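Long-range contacts in transcriptional regulator (GntR family) (Enterococcus faecalis, PDB 3DDV), which probably controls transcription in response to a small effector molecule sensed by its UTRA domain, as other GntR-family regulators of this kind do: residues V11-A16 with S33-E38; E51-P56 with E128-Q133; S87-S92 with V115-Y120. One frame throughout, in Å; residues are numbered along the deposited sequence.

The three contacts are antiparallel strand pairs in one six-stranded sheet inside the UTRA domain. Across the sheet the strands run 8-16, 34-43, 46-56, 126-135, 111-121, 84-95. Contact 1 joins the first two, contact 2 the middle two and contact 3 the last two. Centres are about 10 Å apart for contacts 1 and 2 and about 9 Å for contacts 2 and 3. The centres of contacts 1 and 3 lie about 19 Å apart, on opposite sides of the chain's centre. Contact 1 closes before contact 2 opens, and contact 3 is nested within the loop that contact 2 closes. Contact 2 thus joins the early and late strands into one sheet, which a second subunit extends at contact 3.

Contact 1. Residues V11-A16 with S33-E38; sequences VSYFVA and SILRME
Glu38 buries the most surface here, against Ser12 and Val11. Glu38 O receives weak bonds from both Val11 N and Ser12 N, at 3.0 and 3.4 Å. Two residues thus face one, which is a classic beta bulge. Glu38 N returns a sound bond to Ser12 O. On the same face as the Glu38 side chain, Ser12 OG reaches the carboxylate at OE1 (3.0 Å), again weakly. Beyond the bulge the ladder is regular, with paired backbone bonds between Phe14 and Arg36 and between Ala16 and Ile34.

Tyr13 and Leu35 meet on the other face. Tyr13 holds CG opposite its backbone N (chi1 -171°), which lets the ring rise from the sheet and lean toward the partner strand, where it meets Leu35. Leu35 CD1 sits over one ring face, 4.2 Å from the Tyr13 centroid, as a CH-pi contact. Leu35 CD2 lies nearer the phenol end, 3.6 Å from Tyr13 CZ. Met37 SD lies in plane at the ring edge, a Met-aromatic contact 5.1 Å from the Tyr13 centroid. The Ser12-Glu38 end is thus polar, with weak side-chain bonding, while Tyr13, Leu35 and Met37 form an apolar cluster under helix 65-70.

Contact 2. Residues E51-P56 with E128-Q133; sequences EVASIP and EYVRTQ
Arg131 lays its guanidinium over Val52, whose CG1 lies beneath one face, 3.8 Å from Arg131 CZ. The opposite face is taken by the Tyr129 ring, with CD2 closest to the plane. The flat group is thus layered between a methyl and an aromatic ring. The Arg131 side chain bends at chi2 (144°) and chi3 (-94°), and so folds back across its partner strand toward Ser54.

There Arg131 NH2 makes a weak bond to Ser54 OG, 2.7 Å long with an angle of 131° at the hydrogen. Ser54 OG has a stronger partner in Glu22 of helix 20-26. Glu22, outside both strands, is also a long, weak ion-pair partner of Arg131 NH2. A further weak bond runs from Arg131 NH2 to Tyr129 O within its own strand.

On the other face Glu51 crosses Val130 at a slant, with Glu51 CG 3.5 Å from Val130 CG1. Glu51 OE1 accepts a long, weak bond from Thr132 OG1 (3.4 Å). The other carboxylate oxygen, OE2, is in a salt bridge with Arg39.

Paired backbone bonds join Val52 to Arg131 and Ser54 to Tyr129. This is the antiparallel pairing of strands 46-56 and 126-135, in the middle of the six-stranded UTRA sheet and near the centre of the chain. A bound magnesium ion lies about 3 Å from the side chain of Tyr129, by nearest atoms.

One face gathers Arg131, Ser54 and Glu22 beside the Val52 methyl and the Tyr129 ring. Packing on both faces, with the weak bonds at NH2, would help to restrain the guanidinium. Arg36 and Arg116 are neighbouring positive groups, and Glu22 probably offsets part of the charge.

Contact 3. Residues S87-S92 with V115-Y120; sequences SNQTIS and VRQVSY
Gln89 and Gln117 face each other as a non-hydrogen-bonded pair, their side chains side by side and pointing the same way. Gln89 CB leaves the strand on the face shared with Val115. With chi1 at -81°, CG swings beside the backbone N. Gln89 CG comes to 3.4 Å from Gln117 OE1 and 4.0 Å from Val115 CG1. Next, Gln89 CD passes 3.7 Å from Gln117 OE1. At the tip, Gln89 NE2 gives Gln117 OE1 a weak bond of 3.1 Å, bent to 128° at the hydrogen. The two amide planes stand 48° apart. Gln89 OE1 turns to another partner, a weak bond from Lys145 of the second subunit.

On the opposite face the Asn88 amide approaches the edge of the Tyr120 ring, with Asn88 ND2 3.5 Å from Tyr120 CE2. Backbone bonds pair Asn88 with Val118 and Thr90 with Arg116.

Strand 111-121 is flanked on its other side by strand 126-135, where Glu128 bonds Ser119 OG and, weakly, Gln117 NE2. Tyr73 of helix 72-80 packs on Gln117 and Ser119. Residues 88-91 also form an antiparallel ladder with the second subunit, so the sheet continues across the interface.

Contact 1. Residues V11-A16 with S33-E38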
ATOM      1  N   VAL B  11     -18.673 -21.867 -27.055  1.00 55.72           N
ATOM      2  CA  VAL B  11     -18.862 -23.136 -26.359  1.00 54.80           C
ATOM      3  C   VAL B  11     -20.293 -23.416 -25.836  1.00 54.04           C
ATOM      4  O   VAL B  11     -20.711 -24.562 -25.763  1.00 54.13           O
ATOM      5  CB  VAL B  11     -17.934 -23.146 -25.145  1.00 54.58           C
ATOM      6  CG1 VAL B  11     -18.306 -24.264 -24.132  1.00 53.03           C
ATOM      7  CG2 VAL B  11     -16.506 -23.223 -25.622  1.00 55.59           C
ATOM      8  N   SER B  12     -21.008 -22.399 -25.371  1.00 52.92           N
ATOM      9  CA  SER B  12     -22.425 -22.572 -25.066  1.00 51.89           C
ATOM     10  C   SER B  12     -23.201 -21.259 -25.132  1.00 49.85           C
ATOM     11  O   SER B  12     -22.626 -20.179 -25.149  1.00 48.66           O
ATOM     12  CB  SER B  12     -22.627 -23.232 -23.715  1.00 51.67           C
ATOM     13  OG  SER B  12     -22.156 -22.380 -22.733  1.00 52.50           O
ATOM     14  N   TYR B  13     -24.520 -21.373 -25.168  1.00 47.92           N
ATOM     15  CA  TYR B  13     -25.339 -20.235 -25.469  1.00 47.09           C
ATOM     16  C   TYR B  13     -26.788 -20.597 -25.186  1.00 46.32           C
ATOM     17  O   TYR B  13     -27.378 -21.388 -25.880  1.00 46.29           O
ATOM     18  CB  TYR B  13     -25.148 -19.870 -26.942  1.00 47.17           C
ATOM     19  CG  TYR B  13     -25.766 -18.577 -27.374  1.00 46.90           C
ATOM     20  CD1 TYR B  13     -25.074 -17.394 -27.276  1.00 46.52           C
ATOM     21  CD2 TYR B  13     -27.021 -18.538 -27.896  1.00 46.54           C
ATOM     22  CE1 TYR B  13     -25.630 -16.199 -27.684  1.00 46.47           C
ATOM     23  CE2 TYR B  13     -27.587 -17.349 -28.324  1.00 48.07           C
ATOM     24  CZ  TYR B  13     -26.881 -16.181 -28.208  1.00 47.95           C
ATOM     25  OH  TYR B  13     -27.437 -15.001 -28.635  1.00 48.26           O
ATOM     26  N   PHE B  14     -27.347 -20.022 -24.138  1.00 45.80           N
ATOM     27  CA  PHE B  14     -28.703 -20.317 -23.743  1.00 45.02           C
ATOM     28  C   PHE B  14     -29.236 -19.375 -22.678  1.00 44.29           C
ATOM     29  O   PHE B  14     -28.477 -18.718 -21.945  1.00 44.89           O
ATOM     30  CB  PHE B  14     -28.803 -21.748 -23.245  1.00 44.87           C
ATOM     31  CG  PHE B  14     -27.984 -22.036 -22.032  1.00 44.59           C
ATOM     32  CD1 PHE B  14     -26.840 -22.784 -22.127  1.00 44.02           C
ATOM     33  CD2 PHE B  14     -28.397 -21.606 -20.772  1.00 45.21           C
ATOM     34  CE1 PHE B  14     -26.097 -23.076 -21.003  1.00 45.96           C
ATOM     35  CE2 PHE B  14     -27.654 -21.897 -19.638  1.00 44.54           C
ATOM     36  CZ  PHE B  14     -26.514 -22.642 -19.747  1.00 44.63           C
ATOM     37  N   VAL B  15     -30.550 -19.377 -22.570  1.00 43.49           N
ATOM     38  CA  VAL B  15     -31.257 -18.526 -21.659  1.00 43.41           C
ATOM     39  C   VAL B  15     -31.488 -19.236 -20.330  1.00 43.85           C
ATOM     40  O   VAL B  15     -31.823 -20.410 -20.273  1.00 44.16           O
ATOM     41  CB  VAL B  15     -32.580 -18.135 -22.297  1.00 43.05           C
ATOM     42  CG1 VAL B  15     -33.437 -17.394 -21.361  1.00 42.02           C
ATOM     43  CG2 VAL B  15     -32.311 -17.317 -23.526  1.00 42.40           C
ATOM     44  N   ALA B  16     -31.308 -18.514 -19.244  1.00 44.56           N
ATOM     45  CA  ALA B  16     -31.426 -19.094 -17.915  1.00 44.69           C
ATOM     46  C   ALA B  16     -32.002 -18.061 -16.996  1.00 45.56           C
ATOM     47  O   ALA B  16     -32.005 -16.876 -17.307  1.00 46.06           O
ATOM     48  CB  ALA B  16     -30.092 -19.513 -17.408  1.00 43.79           C
ATOM     49  N   SER B  33     -35.008 -13.468 -16.950  1.00 48.16           N
ATOM     50  CA  SER B  33     -34.073 -14.232 -17.742  1.00 47.49           C
ATOM     51  C   SER B  33     -32.874 -13.422 -18.136  1.00 46.69           C
ATOM     52  O   SER B  33     -32.963 -12.211 -18.351  1.00 46.07           O
ATOM     53  CB  SER B  33     -34.756 -14.700 -19.001  1.00 47.56           C
ATOM     54  OG  SER B  33     -35.827 -15.533 -18.630  1.00 49.46           O
ATOM     55  N   ILE B  34     -31.761 -14.135 -18.265  1.00 46.52           N
ATOM     56  CA  ILE B  34     -30.506 -13.628 -18.788  1.00 45.49           C
ATOM     57  C   ILE B  34     -30.091 -14.555 -19.933  1.00 45.62           C
ATOM     58  O   ILE B  34     -30.539 -15.690 -20.025  1.00 45.44           O
ATOM     59  CB  ILE B  34     -29.419 -13.661 -17.729  1.00 45.17           C
ATOM     60  CG1 ILE B  34     -29.213 -15.110 -17.230  1.00 45.25           C
ATOM     61  CG2 ILE B  34     -29.778 -12.721 -16.578  1.00 42.34           C
ATOM     62  CD1 ILE B  34     -27.750 -15.566 -17.000  1.00 44.50           C
ATOM     63  N   LEU B  35     -29.267 -14.041 -20.830  1.00 46.28           N
ATOM     64  CA  LEU B  35     -28.633 -14.832 -21.866  1.00 46.29           C
ATOM     65  C   LEU B  35     -27.267 -15.166 -21.338  1.00 46.83           C
ATOM     66  O   LEU B  35     -26.554 -14.295 -20.885  1.00 46.30           O
ATOM     67  CB  LEU B  35     -28.485 -14.028 -23.151  1.00 46.24           C
ATOM     68  CG  LEU B  35     -27.854 -14.805 -24.302  1.00 46.30           C
ATOM     69  CD1 LEU B  35     -28.788 -15.995 -24.675  1.00 43.82           C
ATOM     70  CD2 LEU B  35     -27.590 -13.905 -25.510  1.00 45.71           C
ATOM     71  N   ARG B  36     -26.901 -16.426 -21.367  1.00 47.99           N
ATOM     72  CA  ARG B  36     -25.637 -16.796 -20.814  1.00 49.43           C
ATOM     73  C   ARG B  36     -24.873 -17.433 -21.892  1.00 49.82           C
ATOM     74  O   ARG B  36     -25.379 -18.346 -22.545  1.00 50.82           O
ATOM     75  CB  ARG B  36     -25.838 -17.812 -19.740  1.00 50.62           C
ATOM     76  CG  ARG B  36     -24.679 -17.848 -18.805  1.00 53.89           C
ATOM     77  CD  ARG B  36     -24.218 -19.237 -18.509  1.00 59.18           C
ATOM     78  NE  ARG B  36     -23.583 -19.198 -17.232  1.00 60.92           N
ATOM     79  CZ  ARG B  36     -24.240 -19.118 -16.080  1.00 66.27           C
ATOM     80  NH1 ARG B  36     -25.606 -19.130 -16.042  1.00 67.71           N
ATOM     81  NH2 ARG B  36     -23.517 -19.054 -14.942  1.00 67.71           N
ATOM     82  N   MET B  37     -23.682 -16.927 -22.131  1.00 50.15           N
ATOM     83  CA  MET B  37     -22.848 -17.421 -23.226  1.00 50.53           C
ATOM     84  C   MET B  37     -21.401 -17.555 -22.798  1.00 50.57           C
ATOM     85  O   MET B  37     -20.895 -16.792 -21.960  1.00 49.67           O
ATOM     86  CB  MET B  37     -23.006 -16.580 -24.485  1.00 50.08           C
ATOM     87  CG  MET B  37     -22.413 -15.193 -24.513  1.00 51.20           C
ATOM     88  SD  MET B  37     -22.316 -14.572 -26.224  1.00 51.62           S
ATOM     89  CE  MET B  37     -20.851 -15.422 -26.835  1.00 49.85           C
ATOM     90  N   GLU B  38     -20.785 -18.616 -23.299  1.00 51.66           N
ATOM     91  CA  GLU B  38     -19.427 -19.003 -22.945  1.00 52.46           C
ATOM     92  C   GLU B  38     -18.654 -19.066 -24.220  1.00 53.53           C
ATOM     93  O   GLU B  38     -19.174 -19.572 -25.215  1.00 53.65           O
ATOM     94  CB  GLU B  38     -19.412 -20.385 -22.351  1.00 52.43           C
ATOM     95  CG  GLU B  38     -19.864 -20.397 -20.949  1.00 54.18           C
ATOM     96  CD  GLU B  38     -20.029 -21.768 -20.380  1.00 54.07           C
ATOM     97  OE1 GLU B  38     -19.707 -22.780 -21.046  1.00 55.92           O
ATOM     98  OE2 GLU B  38     -20.507 -21.807 -19.249  1.00 57.93           O
TER

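Contact 2. Residues E51-P56 with E128-Q133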
ATOM      1  N   GLU B  51     -14.357 -16.867 -21.642  1.00 52.40           N
ATOM      2  CA  GLU B  51     -15.205 -15.836 -21.093  1.00 51.48           C
ATOM      3  C   GLU B  51     -16.640 -16.335 -20.888  1.00 49.93           C
ATOM      4  O   GLU B  51     -17.242 -16.872 -21.791  1.00 49.47           O
ATOM      5  CB  GLU B  51     -15.152 -14.666 -22.087  1.00 51.98           C
ATOM      6  CG  GLU B  51     -16.209 -13.586 -21.951  1.00 53.18           C
ATOM      7  CD  GLU B  51     -16.051 -12.487 -22.979  1.00 53.76           C
ATOM      8  OE1 GLU B  51     -15.042 -11.698 -22.830  1.00 60.44           O
ATOM      9  OE2 GLU B  51     -16.939 -12.406 -23.877  1.00 52.48           O
ATOM     10  N   VAL B  52     -17.185 -16.126 -19.708  1.00 49.02           N
ATOM     11  CA  VAL B  52     -18.616 -16.296 -19.487  1.00 48.32           C
ATOM     12  C   VAL B  52     -19.262 -14.915 -19.495  1.00 47.65           C
ATOM     13  O   VAL B  52     -18.855 -14.027 -18.758  1.00 47.93           O
ATOM     14  CB  VAL B  52     -18.928 -16.972 -18.112  1.00 47.93           C
ATOM     15  CG1 VAL B  52     -20.400 -17.309 -18.012  1.00 45.34           C
ATOM     16  CG2 VAL B  52     -18.113 -18.170 -17.984  1.00 46.90           C
ATOM     17  N   ALA B  53     -20.307 -14.751 -20.277  1.00 46.88           N
ATOM     18  CA  ALA B  53     -20.991 -13.487 -20.283  1.00 46.27           C
ATOM     19  C   ALA B  53     -22.486 -13.690 -20.027  1.00 45.29           C
ATOM     20  O   ALA B  53     -23.114 -14.581 -20.589  1.00 44.22           O
ATOM     21  CB  ALA B  53     -20.738 -12.772 -21.584  1.00 45.46           C
ATOM     22  N   SER B  54     -23.034 -12.850 -19.160  1.00 44.82           N
ATOM     23  CA  SER B  54     -24.447 -12.877 -18.874  1.00 45.05           C
ATOM     24  C   SER B  54     -25.088 -11.516 -19.157  1.00 45.50           C
ATOM     25  O   SER B  54     -24.672 -10.518 -18.624  1.00 46.84           O
ATOM     26  CB  SER B  54     -24.697 -13.310 -17.427  1.00 44.62           C
ATOM     27  OG  SER B  54     -24.528 -14.713 -17.269  1.00 40.96           O
ATOM     28  N   ILE B  55     -26.114 -11.503 -20.000  1.00 45.69           N
ATOM     29  CA  ILE B  55     -26.796 -10.286 -20.428  1.00 45.44           C
ATOM     30  C   ILE B  55     -28.290 -10.449 -20.086  1.00 45.44           C
ATOM     31  O   ILE B  55     -28.842 -11.500 -20.294  1.00 44.57           O
ATOM     32  CB  ILE B  55     -26.643 -10.112 -21.951  1.00 45.08           C
ATOM     33  CG1 ILE B  55     -25.164 -10.058 -22.304  1.00 44.34           C
ATOM     34  CG2 ILE B  55     -27.384  -8.873 -22.448  1.00 44.78           C
ATOM     35  CD1 ILE B  55     -24.818 -10.761 -23.534  1.00 41.72           C
ATOM     36  N   PRO B  56     -28.924  -9.415 -19.528  1.00 45.76           N
ATOM     37  CA  PRO B  56     -30.342  -9.470 -19.263  1.00 45.64           C
ATOM     38  C   PRO B  56     -31.047  -9.861 -20.536  1.00 45.83           C
ATOM     39  O   PRO B  56     -30.742  -9.269 -21.569  1.00 46.46           O
ATOM     40  CB  PRO B  56     -30.667  -8.033 -18.883  1.00 45.38           C
ATOM     41  CG  PRO B  56     -29.428  -7.540 -18.280  1.00 45.95           C
ATOM     42  CD  PRO B  56     -28.330  -8.143 -19.077  1.00 46.48           C
ATOM     43  N   GLU B 128     -24.299  -6.202 -18.620  1.00 48.37           N
ATOM     44  CA  GLU B 128     -23.283  -7.175 -18.914  1.00 48.59           C
ATOM     45  C   GLU B 128     -22.640  -7.612 -17.604  1.00 48.49           C
ATOM     46  O   GLU B 128     -22.297  -6.760 -16.773  1.00 48.17           O
ATOM     47  CB  GLU B 128     -22.245  -6.476 -19.760  1.00 48.53           C
ATOM     48  CG  GLU B 128     -21.659  -7.313 -20.767  1.00 50.32           C
ATOM     49  CD  GLU B 128     -20.507  -6.644 -21.576  1.00 50.97           C
ATOM     50  OE1 GLU B 128     -19.768  -5.713 -21.069  1.00 48.10           O
ATOM     51  OE2 GLU B 128     -20.338  -7.156 -22.727  1.00 55.33           O
ATOM     52  N   TYR B 129     -22.468  -8.911 -17.394  1.00 47.88           N
ATOM     53  CA  TYR B 129     -21.607  -9.379 -16.309  1.00 47.72           C
ATOM     54  C   TYR B 129     -20.668 -10.382 -16.929  1.00 47.18           C
ATOM     55  O   TYR B 129     -21.070 -11.430 -17.373  1.00 47.44           O
ATOM     56  CB  TYR B 129     -22.447 -10.032 -15.219  1.00 47.75           C
ATOM     57  CG  TYR B 129     -21.639 -10.661 -14.125  1.00 47.52           C
ATOM     58  CD1 TYR B 129     -20.465 -10.092 -13.699  1.00 46.95           C
ATOM     59  CD2 TYR B 129     -22.071 -11.807 -13.487  1.00 46.25           C
ATOM     60  CE1 TYR B 129     -19.724 -10.652 -12.684  1.00 46.77           C
ATOM     61  CE2 TYR B 129     -21.337 -12.362 -12.439  1.00 46.54           C
ATOM     62  CZ  TYR B 129     -20.155 -11.775 -12.063  1.00 47.90           C
ATOM     63  OH  TYR B 129     -19.382 -12.312 -11.064  1.00 49.08           O
ATOM     64  N   VAL B 130     -19.411 -10.047 -17.015  1.00 47.14           N
ATOM     65  CA  VAL B 130     -18.511 -10.800 -17.884  1.00 46.73           C
ATOM     66  C   VAL B 130     -17.359 -11.283 -17.049  1.00 47.65           C
ATOM     67  O   VAL B 130     -16.829 -10.547 -16.208  1.00 48.37           O
ATOM     68  CB  VAL B 130     -18.038  -9.942 -19.114  1.00 46.73           C
ATOM     69  CG1 VAL B 130     -17.200 -10.774 -20.080  1.00 42.42           C
ATOM     70  CG2 VAL B 130     -19.263  -9.334 -19.821  1.00 43.30           C
ATOM     71  N   ARG B 131     -17.014 -12.545 -17.213  1.00 48.01           N
ATOM     72  CA  ARG B 131     -16.042 -13.151 -16.312  1.00 48.71           C
ATOM     73  C   ARG B 131     -15.108 -13.902 -17.220  1.00 48.75           C
ATOM     74  O   ARG B 131     -15.510 -14.884 -17.888  1.00 48.68           O
ATOM     75  CB  ARG B 131     -16.732 -14.086 -15.344  1.00 48.30           C
ATOM     76  CG  ARG B 131     -17.811 -13.381 -14.516  1.00 50.13           C
ATOM     77  CD  ARG B 131     -18.999 -14.267 -14.251  1.00 49.77           C
ATOM     78  NE  ARG B 131     -20.030 -14.055 -15.233  1.00 50.32           N
ATOM     79  CZ  ARG B 131     -21.170 -14.742 -15.271  1.00 49.41           C
ATOM     80  NH1 ARG B 131     -21.426 -15.716 -14.435  1.00 49.10           N
ATOM     81  NH2 ARG B 131     -22.054 -14.475 -16.189  1.00 51.37           N
ATOM     82  N   THR B 132     -13.889 -13.392 -17.289  1.00 48.37           N
ATOM     83  CA  THR B 132     -12.951 -13.871 -18.230  1.00 48.79           C
ATOM     84  C   THR B 132     -11.741 -14.447 -17.542  1.00 49.47           C
ATOM     85  O   THR B 132     -11.260 -13.918 -16.557  1.00 49.43           O
ATOM     86  CB  THR B 132     -12.530 -12.770 -19.099  1.00 48.55           C
ATOM     87  OG1 THR B 132     -13.671 -12.289 -19.787  1.00 47.19           O
ATOM     88  CG2 THR B 132     -11.506 -13.268 -20.074  1.00 49.57           C
ATOM     89  N   GLN B 133     -11.254 -15.527 -18.113  1.00 50.15           N
ATOM     90  CA  GLN B 133     -10.145 -16.239 -17.581  1.00 51.36           C
ATOM     91  C   GLN B 133      -9.075 -16.364 -18.703  1.00 52.27           C
ATOM     92  O   GLN B 133      -9.283 -17.056 -19.747  1.00 52.37           O
ATOM     93  CB  GLN B 133     -10.708 -17.577 -17.153  1.00 51.63           C
ATOM     94  CG  GLN B 133     -10.226 -18.044 -15.816  1.00 53.97           C
ATOM     95  CD  GLN B 133     -11.231 -18.781 -15.047  1.00 53.78           C
ATOM     96  OE1 GLN B 133     -12.397 -18.408 -15.028  1.00 59.44           O
ATOM     97  NE2 GLN B 133     -10.798 -19.827 -14.374  1.00 52.86           N
TER

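Contact 3. Residues S87-S92 with V115-Y120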
ATOM      1  N   SER B  87     -17.944   1.241 -16.784  1.00 62.43           N
ATOM      2  CA  SER B  87     -17.733  -0.177 -16.505  1.00 60.99           C
ATOM      3  C   SER B  87     -16.768  -0.294 -15.333  1.00 59.77           C
ATOM      4  O   SER B  87     -16.097   0.667 -14.962  1.00 59.93           O
ATOM      5  CB  SER B  87     -17.204  -0.914 -17.732  1.00 60.91           C
ATOM      6  OG  SER B  87     -15.846  -0.570 -17.916  1.00 62.22           O
ATOM      7  N   ASN B  88     -16.747  -1.453 -14.698  1.00 58.14           N
ATOM      8  CA  ASN B  88     -15.780  -1.692 -13.652  1.00 56.49           C
ATOM      9  C   ASN B  88     -15.268  -3.144 -13.671  1.00 54.58           C
ATOM     10  O   ASN B  88     -15.894  -4.044 -14.207  1.00 54.18           O
ATOM     11  CB  ASN B  88     -16.304  -1.156 -12.314  1.00 56.62           C
ATOM     12  CG  ASN B  88     -17.432  -1.950 -11.767  1.00 59.15           C
ATOM     13  OD1 ASN B  88     -17.257  -3.133 -11.415  1.00 63.48           O
ATOM     14  ND2 ASN B  88     -18.606  -1.317 -11.640  1.00 60.78           N
ATOM     15  N   GLN B  89     -14.065  -3.335 -13.184  1.00 52.67           N
ATOM     16  CA  GLN B  89     -13.326  -4.555 -13.401  1.00 51.84           C
ATOM     17  C   GLN B  89     -12.613  -4.931 -12.126  1.00 50.38           C
ATOM     18  O   GLN B  89     -12.156  -4.078 -11.396  1.00 49.53           O
ATOM     19  CB  GLN B  89     -12.284  -4.315 -14.480  1.00 51.40           C
ATOM     20  CG  GLN B  89     -12.801  -4.395 -15.857  1.00 51.50           C
ATOM     21  CD  GLN B  89     -11.828  -3.831 -16.850  1.00 52.26           C
ATOM     22  OE1 GLN B  89     -11.133  -2.848 -16.535  1.00 55.51           O
ATOM     23  NE2 GLN B  89     -11.767  -4.424 -18.060  1.00 44.23           N
ATOM     24  N   THR B  90     -12.506  -6.215 -11.872  1.00 50.07           N
ATOM     25  CA  THR B  90     -11.824  -6.713 -10.690  1.00 50.31           C
ATOM     26  C   THR B  90     -10.902  -7.783 -11.185  1.00 50.10           C
ATOM     27  O   THR B  90     -11.349  -8.788 -11.741  1.00 51.56           O
ATOM     28  CB  THR B  90     -12.810  -7.265  -9.655  1.00 50.38           C
ATOM     29  OG1 THR B  90     -13.807  -6.270  -9.404  1.00 51.12           O
ATOM     30  CG2 THR B  90     -12.116  -7.616  -8.317  1.00 49.21           C
ATOM     31  N   ILE B  91      -9.610  -7.535 -11.030  1.00 49.46           N
ATOM     32  CA  ILE B  91      -8.576  -8.391 -11.568  1.00 49.05           C
ATOM     33  C   ILE B  91      -7.951  -9.219 -10.472  1.00 48.72           C
ATOM     34  O   ILE B  91      -7.545  -8.689  -9.466  1.00 48.31           O
ATOM     35  CB  ILE B  91      -7.502  -7.555 -12.224  1.00 49.09           C
ATOM     36  CG1 ILE B  91      -8.152  -6.612 -13.242  1.00 48.77           C
ATOM     37  CG2 ILE B  91      -6.460  -8.448 -12.890  1.00 48.53           C
ATOM     38  CD1 ILE B  91      -7.150  -5.719 -13.849  1.00 49.36           C
ATOM     39  N   SER B  92      -7.914 -10.533 -10.655  1.00 48.65           N
ATOM     40  CA  SER B  92      -7.271 -11.409  -9.686  1.00 48.92           C
ATOM     41  C   SER B  92      -6.562 -12.505 -10.428  1.00 48.69           C
ATOM     42  O   SER B  92      -6.660 -12.603 -11.631  1.00 48.83           O
ATOM     43  CB  SER B  92      -8.312 -12.011  -8.747  1.00 48.51           C
ATOM     44  OG  SER B  92      -9.338 -12.651  -9.490  1.00 48.47           O
ATOM     45  N   VAL B 115     -10.565 -11.685 -14.881  1.00 50.91           N
ATOM     46  CA  VAL B 115     -11.197 -10.383 -14.873  1.00 50.00           C
ATOM     47  C   VAL B 115     -12.682 -10.592 -14.816  1.00 50.21           C
ATOM     48  O   VAL B 115     -13.236 -11.274 -15.649  1.00 51.89           O
ATOM     49  CB  VAL B 115     -10.869  -9.573 -16.146  1.00 48.85           C
ATOM     50  CG1 VAL B 115     -11.446  -8.158 -16.034  1.00 43.80           C
ATOM     51  CG2 VAL B 115      -9.417  -9.555 -16.329  1.00 46.27           C
ATOM     52  N   ARG B 116     -13.314  -9.995 -13.834  1.00 49.80           N
ATOM     53  CA  ARG B 116     -14.736  -9.942 -13.786  1.00 49.49           C
ATOM     54  C   ARG B 116     -15.138  -8.504 -13.977  1.00 48.86           C
ATOM     55  O   ARG B 116     -14.624  -7.615 -13.312  1.00 48.25           O
ATOM     56  CB  ARG B 116     -15.222 -10.367 -12.411  1.00 49.87           C
ATOM     57  CG  ARG B 116     -14.947 -11.820 -12.012  1.00 51.66           C
ATOM     58  CD  ARG B 116     -15.945 -12.170 -11.017  1.00 56.96           C
ATOM     59  NE  ARG B 116     -15.527 -13.097  -9.982  1.00 59.39           N
ATOM     60  CZ  ARG B 116     -15.668 -14.409 -10.063  1.00 62.41           C
ATOM     61  NH1 ARG B 116     -16.147 -15.009 -11.193  1.00 66.08           N
ATOM     62  NH2 ARG B 116     -15.293 -15.128  -9.022  1.00 60.95           N
ATOM     63  N   GLN B 117     -16.149  -8.296 -14.796  1.00 48.71           N
ATOM     64  CA  GLN B 117     -16.558  -6.965 -15.160  1.00 48.56           C
ATOM     65  C   GLN B 117     -18.073  -6.810 -15.226  1.00 48.14           C
ATOM     66  O   GLN B 117     -18.733  -7.695 -15.719  1.00 48.86           O
ATOM     67  CB  GLN B 117     -15.976  -6.715 -16.507  1.00 48.45           C
ATOM     68  CG  GLN B 117     -16.763  -5.827 -17.393  1.00 50.00           C
ATOM     69  CD  GLN B 117     -15.936  -5.456 -18.634  1.00 49.66           C
ATOM     70  OE1 GLN B 117     -14.707  -5.258 -18.583  1.00 49.02           O
ATOM     71  NE2 GLN B 117     -16.609  -5.424 -19.753  1.00 52.07           N
ATOM     72  N   VAL B 118     -18.597  -5.697 -14.704  1.00 47.34           N
ATOM     73  CA  VAL B 118     -19.961  -5.238 -14.969  1.00 46.98           C
ATOM     74  C   VAL B 118     -19.940  -3.939 -15.775  1.00 47.59           C
ATOM     75  O   VAL B 118     -19.166  -3.053 -15.469  1.00 48.49           O
ATOM     76  CB  VAL B 118     -20.743  -4.967 -13.699  1.00 45.57           C
ATOM     77  CG1 VAL B 118     -22.152  -4.550 -14.062  1.00 43.48           C
ATOM     78  CG2 VAL B 118     -20.752  -6.174 -12.841  1.00 41.77           C
ATOM     79  N   SER B 119     -20.802  -3.826 -16.774  1.00 48.06           N
ATOM     80  CA  SER B 119     -20.863  -2.648 -17.609  1.00 48.99           C
ATOM     81  C   SER B 119     -22.261  -2.103 -17.555  1.00 50.78           C
ATOM     82  O   SER B 119     -23.242  -2.858 -17.442  1.00 51.04           O
ATOM     83  CB  SER B 119     -20.547  -2.976 -19.066  1.00 49.20           C
ATOM     84  OG  SER B 119     -19.280  -3.578 -19.185  1.00 49.66           O
ATOM     85  N   TYR B 120     -22.357  -0.785 -17.672  1.00 52.36           N
ATOM     86  CA  TYR B 120     -23.617  -0.101 -17.445  1.00 53.81           C
ATOM     87  C   TYR B 120     -23.990   0.837 -18.582  1.00 54.45           C
ATOM     88  O   TYR B 120     -23.127   1.360 -19.284  1.00 54.84           O
ATOM     89  CB  TYR B 120     -23.512   0.724 -16.161  1.00 53.34           C
ATOM     90  CG  TYR B 120     -23.138  -0.061 -14.953  1.00 52.23           C
ATOM     91  CD1 TYR B 120     -24.106  -0.494 -14.065  1.00 52.04           C
ATOM     92  CD2 TYR B 120     -21.823  -0.366 -14.694  1.00 51.06           C
ATOM     93  CE1 TYR B 120     -23.770  -1.218 -12.931  1.00 51.37           C
ATOM     94  CE2 TYR B 120     -21.475  -1.102 -13.579  1.00 52.14           C
ATOM     95  CZ  TYR B 120     -22.449  -1.517 -12.703  1.00 51.73           C
ATOM     96  OH  TYR B 120     -22.099  -2.244 -11.602  1.00 53.17           O
TER